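Local coordinates for PA0833-PD protein (Pseudomonas aeruginosa PAO1, PDB 6JFW), which probably binds peptidoglycan through this OmpA C-like periplasmic domain and so probably ties the outer membrane to the cell wall, at residues E6-R11 with F59-Q64; P51-A56 with T98-D103. All coordinates share one frame; numbering follows the deposited sequence.

In the fold
Both contacts use helix 49-61, which lies against the mixed sheet of the OmpA C-like domain, but they engage different neighbours. Contact 1 joins the end of this helix to the N-terminal helix 3-12 at the surface; its chemistry is largely polar, with a glutamate meeting a tyrosine hydroxyl beside a lysine. Contact 2, about 12 Å away between centres, joins the middle of helix 49-61 to the turn that ends helix 79-99. It is partly buried and built on small apolar groups, with two amides on its more exposed side. Lys60 bridges the two regions by packing on Gly101 and Val102, while Leu9 packs on Leu55.

Contact 1. Residues E6-R11 with F59-Q64; sequences EAELRR and FKQYNQ
Glu8 and Tyr62 carry this surface contact, in which the N-terminal helix 3-12 meets the C-terminal end of helix 49-61 in an OmpA C-like domain, both helices resting on the mixed sheet. The polar part lies at the edge of the tyrosine ring. The Glu8 chain, extended beyond CG, reaches across so that its carboxylate comes in at this edge, the two planes turned 44° apart. Glu8 OE2 lies near the ring plane, modelled 2.8 Å from Tyr62 OH, but the carboxylate as a whole sits too close to this hydroxyl for its detailed placement to be trusted. Lys4 is the firmer partner: its NZ forms a salt bridge with Glu8 OE1 and a hydrogen bond with Tyr62 OH, placing a positive charge beside both groups and probably easing the gathering of oxygens there.

The end of the helix sets up the approach. Tyr62 is the first residue after helix 49-61 to leave helical conformation, and its CG stands beside its own N (chi1 -67°), which carries the ring back toward helix 3-12. Arg106 holds this helix end by bonding the carbonyl oxygens of Phe59 and Tyr62.

Apolar groups lie beneath the polar pair. Leu9 CD2 and Phe59 CE1 approach only to 5.0 Å, yet both side chains rest on Leu137 of strand 132-139, the shared floor of the two helices.

On helix 3-12 itself, a salt bridge spans one turn. Glu6 has a second partner in Arg22, which meets its OE1, while Arg10 grips Glu6 side-on: its NE and NH2 both donate to Glu6 OE2, at 3.0 and 2.8 Å, with that oxygen close to the guanidinium plane.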
ATOM      1  N   GLU A   6      -6.720  -2.581 -13.885  1.00 12.15           N
ATOM      2  CA  GLU A   6      -6.758  -3.713 -12.963  1.00 18.84           C
ATOM      3  C   GLU A   6      -6.061  -4.927 -13.560  1.00 16.55           C
ATOM      4  O   GLU A   6      -5.271  -5.599 -12.884  1.00 13.60           O
ATOM      5  CB  GLU A   6      -8.199  -4.065 -12.588  1.00 22.46           C
ATOM      6  CG  GLU A   6      -8.258  -5.122 -11.487  1.00 19.28           C
ATOM      7  CD  GLU A   6      -9.593  -5.836 -11.391  1.00 31.78           C
ATOM      8  OE1 GLU A   6     -10.585  -5.343 -11.967  1.00 31.76           O
ATOM      9  OE2 GLU A   6      -9.644  -6.899 -10.736  1.00 38.29           O
ATOM     10  N   ALA A   7      -6.339  -5.226 -14.831  1.00 13.96           N
ATOM     11  CA  ALA A   7      -5.701  -6.369 -15.474  1.00 17.43           C
ATOM     12  C   ALA A   7      -4.204  -6.146 -15.636  1.00 16.97           C
ATOM     13  O   ALA A   7      -3.410  -7.081 -15.481  1.00 20.55           O
ATOM     14  CB  ALA A   7      -6.353  -6.643 -16.828  1.00 16.97           C
ATOM     15  N   GLU A   8      -3.799  -4.915 -15.950  1.00 15.34           N
ATOM     16  CA  GLU A   8      -2.375  -4.612 -16.039  1.00 15.90           C
ATOM     17  C   GLU A   8      -1.698  -4.742 -14.682  1.00 15.35           C
ATOM     18  O   GLU A   8      -0.565  -5.229 -14.589  1.00 14.88           O
ATOM     19  CB  GLU A   8      -2.177  -3.212 -16.610  1.00 22.21           C
ATOM     20  CG  GLU A   8      -2.073  -3.165 -18.117  1.00 34.26           C
ATOM     21  CD  GLU A   8      -2.270  -1.769 -18.659  1.00 54.85           C
ATOM     22  OE1 GLU A   8      -3.116  -1.598 -19.561  1.00 50.61           O
ATOM     23  OE2 GLU A   8      -1.594  -0.837 -18.178  1.00 58.45           O
ATOM     24  N   LEU A   9      -2.378  -4.318 -13.616  1.00 12.48           N
ATOM     25  CA  LEU A   9      -1.801  -4.433 -12.282  1.00 14.73           C
ATOM     26  C   LEU A   9      -1.678  -5.889 -11.852  1.00 12.54           C
ATOM     27  O   LEU A   9      -0.658  -6.284 -11.274  1.00 14.48           O
ATOM     28  CB  LEU A   9      -2.636  -3.638 -11.281  1.00 10.28           C
ATOM     29  CG  LEU A   9      -2.398  -2.132 -11.369  1.00 16.39           C
ATOM     30  CD1 LEU A   9      -3.427  -1.359 -10.564  1.00 13.50           C
ATOM     31  CD2 LEU A   9      -0.991  -1.811 -10.897  1.00 18.69           C
ATOM     32  N   ARG A  10      -2.701  -6.703 -12.127  1.00 11.02           N
ATOM     33  CA  ARG A  10      -2.631  -8.116 -11.767  1.00 12.17           C
ATOM     34  C   ARG A  10      -1.448  -8.799 -12.437  1.00 16.95           C
ATOM     35  O   ARG A  10      -0.758  -9.613 -11.814  1.00 13.71           O
ATOM     36  CB  ARG A  10      -3.934  -8.825 -12.135  1.00 15.09           C
ATOM     37  CG  ARG A  10      -5.035  -8.570 -11.136  1.00 17.15           C
ATOM     38  CD  ARG A  10      -6.280  -9.397 -11.394  1.00 20.62           C
ATOM     39  NE  ARG A  10      -7.389  -8.852 -10.619  1.00 23.68           N
ATOM     40  CZ  ARG A  10      -7.552  -9.043  -9.315  1.00 16.90           C
ATOM     41  NH1 ARG A  10      -6.687  -9.784  -8.633  1.00 19.08           N
ATOM     42  NH2 ARG A  10      -8.581  -8.492  -8.690  1.00 24.68           N
ATOM     43  N   ARG A  11      -1.189  -8.468 -13.702  1.00 13.58           N
ATOM     44  CA  ARG A  11      -0.056  -9.064 -14.399  1.00 13.58           C
ATOM     45  C   ARG A  11       1.263  -8.641 -13.762  1.00 14.51           C
ATOM     46  O   ARG A  11       2.115  -9.482 -13.458  1.00 19.55           O
ATOM     47  CB  ARG A  11      -0.092  -8.683 -15.878  1.00 21.16           C
ATOM     48  CG  ARG A  11       0.874  -9.485 -16.725  1.00 25.04           C
ATOM     49  CD  ARG A  11       0.248  -9.896 -18.044  1.00 27.39           C
ATOM     50  NE  ARG A  11       1.121 -10.797 -18.790  1.00 32.30           N
ATOM     51  CZ  ARG A  11       0.804 -12.043 -19.126  1.00 33.61           C
ATOM     52  NH1 ARG A  11      -0.378 -12.544 -18.794  1.00 28.49           N
ATOM     53  NH2 ARG A  11       1.670 -12.787 -19.801  1.00 29.42           N
ATOM     54  N   PHE A  59       0.493   4.059 -12.342  1.00 14.16           N
ATOM     55  CA  PHE A  59      -0.173   5.271 -11.873  1.00 18.92           C
ATOM     56  C   PHE A  59       0.048   6.429 -12.839  1.00 18.82           C
ATOM     57  O   PHE A  59      -0.874   7.209 -13.107  1.00 18.30           O
ATOM     58  CB  PHE A  59       0.331   5.658 -10.478  1.00 13.95           C
ATOM     59  CG  PHE A  59       0.143   4.593  -9.424  1.00 15.18           C
ATOM     60  CD1 PHE A  59      -0.766   3.559  -9.591  1.00 18.62           C
ATOM     61  CD2 PHE A  59       0.879   4.645  -8.251  1.00 18.31           C
ATOM     62  CE1 PHE A  59      -0.926   2.592  -8.610  1.00 16.25           C
ATOM     63  CE2 PHE A  59       0.723   3.685  -7.269  1.00 18.51           C
ATOM     64  CZ  PHE A  59      -0.180   2.658  -7.448  1.00 15.10           C
ATOM     65  N   LYS A  60       1.270   6.563 -13.363  1.00 16.63           N
ATOM     66  CA  LYS A  60       1.561   7.626 -14.319  1.00 21.27           C
ATOM     67  C   LYS A  60       0.775   7.455 -15.609  1.00 20.40           C
ATOM     68  O   LYS A  60       0.382   8.448 -16.233  1.00 25.18           O
ATOM     69  CB  LYS A  60       3.056   7.664 -14.629  1.00 21.69           C
ATOM     70  CG  LYS A  60       3.866   8.486 -13.654  1.00 23.82           C
ATOM     71  CD  LYS A  60       5.109   9.055 -14.322  1.00 32.93           C
ATOM     72  CE  LYS A  60       6.150   7.974 -14.549  1.00 38.36           C
ATOM     73  NZ  LYS A  60       6.109   6.958 -13.459  1.00 31.44           N
ATOM     74  N   GLN A  61       0.546   6.213 -16.021  1.00 19.50           N
ATOM     75  CA  GLN A  61      -0.150   5.948 -17.273  1.00 23.33           C
ATOM     76  C   GLN A  61      -1.655   6.143 -17.131  1.00 25.42           C
ATOM     77  O   GLN A  61      -2.300   6.692 -18.031  1.00 23.01           O
ATOM     78  CB  GLN A  61       0.173   4.529 -17.734  1.00 21.51           C
ATOM     79  CG  GLN A  61      -0.229   4.204 -19.146  1.00 31.05           C
ATOM     80  CD  GLN A  61      -0.082   2.727 -19.433  1.00 39.09           C
ATOM     81  OE1 GLN A  61      -1.017   1.953 -19.240  1.00 49.97           O
ATOM     82  NE2 GLN A  61       1.102   2.324 -19.873  1.00 50.33           N
ATOM     83  N   TYR A  62      -2.228   5.710 -16.010  1.00 20.92           N
ATOM     84  CA  TYR A  62      -3.667   5.824 -15.761  1.00 18.41           C
ATOM     85  C   TYR A  62      -3.899   7.028 -14.857  1.00 21.88           C
ATOM     86  O   TYR A  62      -3.848   6.933 -13.632  1.00 24.00           O
ATOM     87  CB  TYR A  62      -4.210   4.538 -15.164  1.00 15.47           C
ATOM     88  CG  TYR A  62      -4.142   3.437 -16.172  1.00 23.66           C
ATOM     89  CD1 TYR A  62      -5.028   3.405 -17.236  1.00 24.68           C
ATOM     90  CD2 TYR A  62      -3.161   2.463 -16.100  1.00 20.98           C
ATOM     91  CE1 TYR A  62      -4.961   2.420 -18.181  1.00 20.17           C
ATOM     92  CE2 TYR A  62      -3.089   1.468 -17.039  1.00 26.01           C
ATOM     93  CZ  TYR A  62      -3.993   1.454 -18.081  1.00 28.33           C
ATOM     94  OH  TYR A  62      -3.946   0.475 -19.040  1.00 26.37           O
ATOM     95  N   ASN A  63      -4.181   8.164 -15.485  1.00 23.41           N
ATOM     96  CA  ASN A  63      -4.178   9.447 -14.799  1.00 34.35           C
ATOM     97  C   ASN A  63      -5.510   9.805 -14.157  1.00 31.38           C
ATOM     98  O   ASN A  63      -5.568  10.787 -13.409  1.00 34.71           O
ATOM     99  CB  ASN A  63      -3.762  10.551 -15.784  1.00 33.76           C
ATOM    100  CG  ASN A  63      -4.650  10.607 -17.015  1.00 45.74           C
ATOM    101  OD1 ASN A  63      -4.266  10.159 -18.096  1.00 58.89           O
ATOM    102  ND2 ASN A  63      -5.836  11.174 -16.860  1.00 48.39           N
ATOM    103  N   GLN A  64      -6.569   9.037 -14.393  1.00 30.01           N
ATOM    104  CA  GLN A  64      -7.917   9.436 -13.978  1.00 29.74           C
ATOM    105  C   GLN A  64      -8.349   8.765 -12.679  1.00 30.28           C
ATOM    106  O   GLN A  64      -9.474   8.278 -12.568  1.00 30.50           O
ATOM    107  CB  GLN A  64      -8.918   9.143 -15.086  1.00 40.20           C
ATOM    108  CG  GLN A  64      -8.604   9.830 -16.394  1.00 51.03           C
ATOM    109  CD  GLN A  64      -9.801  10.554 -16.975  1.00 59.69           C
ATOM    110  OE1 GLN A  64     -10.937  10.142 -16.780  1.00 66.46           O
ATOM    111  NE2 GLN A  64      -9.547  11.643 -17.682  1.00 59.58           N
TER

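Contact 2. Residues P51-A56 with T98-D103; sequences PLNNLA and TAQGVD
A small, partly buried apolar contact of Ala56 with Gln100 and Val102 joins the middle of helix 49-61 to the turn closing helix 79-99. Ala56 is its centre: its CB is 3.7 Å from Gln100 CB and 3.8 Å from Val102 CG2, and the same valine methyl lies 3.7 Å from Ala56 O. The CA atoms of Ala56 and Val102 come within 6.2 Å, a closeness that the short alanine side chain permits. Val102 has CG1 anti to its N (chi1 177°), which leaves CG2 for the alanine; its side chain also packs on Leu107, and Ala56 also touches Leu97 of helix 79-99. On the more exposed side, the Gln100 chain bends at chi2 and brings its amide toward that of Asn53, the planes 25° apart. Gln100 OE1 is modelled 2.9 Å from Asn53 OD1, but the orientation of either amide is uncertain.

Gly101, at phi 109°, ends the helix in a Schellman motif, its N bonded to Thr98 O at 3.0 Å. That reversal turns Val102 inward and sends the chain on to strand 107-111, completing a beta-alpha-beta crossover from strand 65-72 of the kind found in OmpA C-like domains.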
ATOM      1  N   PRO A  51       8.897  -3.895  -7.941  1.00 17.30           N
ATOM      2  CA  PRO A  51       7.424  -3.814  -7.889  1.00 16.61           C
ATOM      3  C   PRO A  51       6.905  -2.390  -7.764  1.00 14.16           C
ATOM      4  O   PRO A  51       5.961  -2.011  -8.469  1.00 15.99           O
ATOM      5  CB  PRO A  51       7.080  -4.670  -6.666  1.00 18.35           C
ATOM      6  CG  PRO A  51       8.143  -5.696  -6.640  1.00 17.86           C
ATOM      7  CD  PRO A  51       9.400  -4.992  -7.088  1.00 19.55           C
ATOM      8  N   LEU A  52       7.510  -1.582  -6.888  1.00 15.14           N
ATOM      9  CA  LEU A  52       7.091  -0.189  -6.760  1.00 14.32           C
ATOM     10  C   LEU A  52       7.354   0.591  -8.041  1.00 10.75           C
ATOM     11  O   LEU A  52       6.560   1.463  -8.415  1.00 15.58           O
ATOM     12  CB  LEU A  52       7.802   0.469  -5.579  1.00 11.42           C
ATOM     13  CG  LEU A  52       7.202   0.167  -4.208  1.00 14.09           C
ATOM     14  CD1 LEU A  52       8.071   0.728  -3.093  1.00 17.02           C
ATOM     15  CD2 LEU A  52       5.782   0.708  -4.115  1.00 19.78           C
ATOM     16  N   ASN A  53       8.469   0.302  -8.721  1.00 13.18           N
ATOM     17  CA  ASN A  53       8.726   0.924 -10.017  1.00 12.19           C
ATOM     18  C   ASN A  53       7.592   0.645 -10.992  1.00 12.42           C
ATOM     19  O   ASN A  53       7.141   1.547 -11.709  1.00 12.39           O
ATOM     20  CB  ASN A  53      10.048   0.422 -10.600  1.00 13.74           C
ATOM     21  CG  ASN A  53      11.258   0.925  -9.843  1.00 20.42           C
ATOM     22  OD1 ASN A  53      11.170   1.869  -9.058  1.00 21.27           O
ATOM     23  ND2 ASN A  53      12.404   0.299 -10.087  1.00 20.47           N
ATOM     24  N   ASN A  54       7.120  -0.603 -11.034  1.00 12.70           N
ATOM     25  CA  ASN A  54       6.015  -0.952 -11.920  1.00 12.77           C
ATOM     26  C   ASN A  54       4.735  -0.234 -11.514  1.00 15.19           C
ATOM     27  O   ASN A  54       3.983   0.242 -12.375  1.00 11.34           O
ATOM     28  CB  ASN A  54       5.803  -2.466 -11.922  1.00 14.86           C
ATOM     29  CG  ASN A  54       6.759  -3.184 -12.850  1.00 16.28           C
ATOM     30  OD1 ASN A  54       6.695  -3.021 -14.068  1.00 21.41           O
ATOM     31  ND2 ASN A  54       7.649  -3.989 -12.281  1.00 19.63           N
ATOM     32  N   LEU A  55       4.468  -0.149 -10.209  1.00 13.99           N
ATOM     33  CA  LEU A  55       3.289   0.571  -9.738  1.00 14.11           C
ATOM     34  C   LEU A  55       3.328   2.032 -10.164  1.00 13.78           C
ATOM     35  O   LEU A  55       2.318   2.580 -10.620  1.00 16.85           O
ATOM     36  CB  LEU A  55       3.180   0.465  -8.216  1.00 16.71           C
ATOM     37  CG  LEU A  55       2.594  -0.825  -7.645  1.00 23.44           C
ATOM     38  CD1 LEU A  55       2.548  -0.770  -6.127  1.00 19.32           C
ATOM     39  CD2 LEU A  55       1.209  -1.056  -8.210  1.00 19.29           C
ATOM     40  N   ALA A  56       4.487   2.681 -10.019  1.00 12.12           N
ATOM     41  CA  ALA A  56       4.601   4.085 -10.401  1.00 11.98           C
ATOM     42  C   ALA A  56       4.317   4.281 -11.884  1.00 15.11           C
ATOM     43  O   ALA A  56       3.663   5.254 -12.275  1.00 15.34           O
ATOM     44  CB  ALA A  56       5.991   4.614 -10.045  1.00 12.20           C
ATOM     45  N   THR A  98       6.779   9.187  -5.540  1.00 12.06           N
ATOM     46  CA  THR A  98       7.001  10.537  -6.050  1.00 16.48           C
ATOM     47  C   THR A  98       8.400  10.685  -6.635  1.00 14.41           C
ATOM     48  O   THR A  98       8.587  11.385  -7.638  1.00 17.25           O
ATOM     49  CB  THR A  98       6.771  11.568  -4.945  1.00 19.92           C
ATOM     50  OG1 THR A  98       7.450  11.156  -3.752  1.00 25.12           O
ATOM     51  CG2 THR A  98       5.292  11.710  -4.657  1.00 17.45           C
ATOM     52  N   ALA A  99       9.394  10.035  -6.025  1.00 12.79           N
ATOM     53  CA  ALA A  99      10.736  10.041  -6.598  1.00 13.50           C
ATOM     54  C   ALA A  99      10.752   9.401  -7.980  1.00 16.28           C
ATOM     55  O   ALA A  99      11.578   9.768  -8.824  1.00 17.58           O
ATOM     56  CB  ALA A  99      11.710   9.320  -5.667  1.00 15.34           C
ATOM     57  N   GLN A 100       9.849   8.454  -8.231  1.00 15.92           N
ATOM     58  CA  GLN A 100       9.751   7.807  -9.533  1.00 17.15           C
ATOM     59  C   GLN A 100       8.963   8.623 -10.550  1.00 20.15           C
ATOM     60  O   GLN A 100       8.850   8.197 -11.703  1.00 25.61           O
ATOM     61  CB  GLN A 100       9.123   6.420  -9.384  1.00 18.41           C
ATOM     62  CG  GLN A 100      10.010   5.426  -8.660  1.00 27.54           C
ATOM     63  CD  GLN A 100      11.286   5.128  -9.422  1.00 29.59           C
ATOM     64  OE1 GLN A 100      11.265   4.442 -10.445  1.00 32.54           O
ATOM     65  NE2 GLN A 100      12.404   5.650  -8.934  1.00 25.45           N
ATOM     66  N   GLY A 101       8.416   9.772 -10.164  1.00 17.94           N
ATOM     67  CA  GLY A 101       7.753  10.648 -11.108  1.00 17.73           C
ATOM     68  C   GLY A 101       6.247  10.724 -10.987  1.00 21.58           C
ATOM     69  O   GLY A 101       5.616  11.402 -11.806  1.00 17.19           O
ATOM     70  N   VAL A 102       5.644  10.052 -10.008  1.00 17.21           N
ATOM     71  CA  VAL A 102       4.213  10.203  -9.784  1.00 14.87           C
ATOM     72  C   VAL A 102       3.946  11.587  -9.210  1.00 18.56           C
ATOM     73  O   VAL A 102       4.609  12.019  -8.259  1.00 16.09           O
ATOM     74  CB  VAL A 102       3.691   9.097  -8.854  1.00 16.25           C
ATOM     75  CG1 VAL A 102       2.220   9.309  -8.563  1.00 17.64           C
ATOM     76  CG2 VAL A 102       3.913   7.728  -9.480  1.00 13.96           C
ATOM     77  N   ASP A 103       2.983  12.296  -9.801  1.00 16.19           N
ATOM     78  CA  ASP A 103       2.636  13.640  -9.350  1.00 15.18           C
ATOM     79  C   ASP A 103       2.225  13.611  -7.883  1.00 19.74           C
ATOM     80  O   ASP A 103       1.275  12.917  -7.510  1.00 21.72           O
ATOM     81  CB  ASP A 103       1.507  14.202 -10.216  1.00 20.21           C
ATOM     82  CG  ASP A 103       1.298  15.700 -10.026  1.00 27.14           C
ATOM     83  OD1 ASP A 103       1.595  16.228  -8.933  1.00 25.12           O
ATOM     84  OD2 ASP A 103       0.826  16.355 -10.980  1.00 24.88           O
TER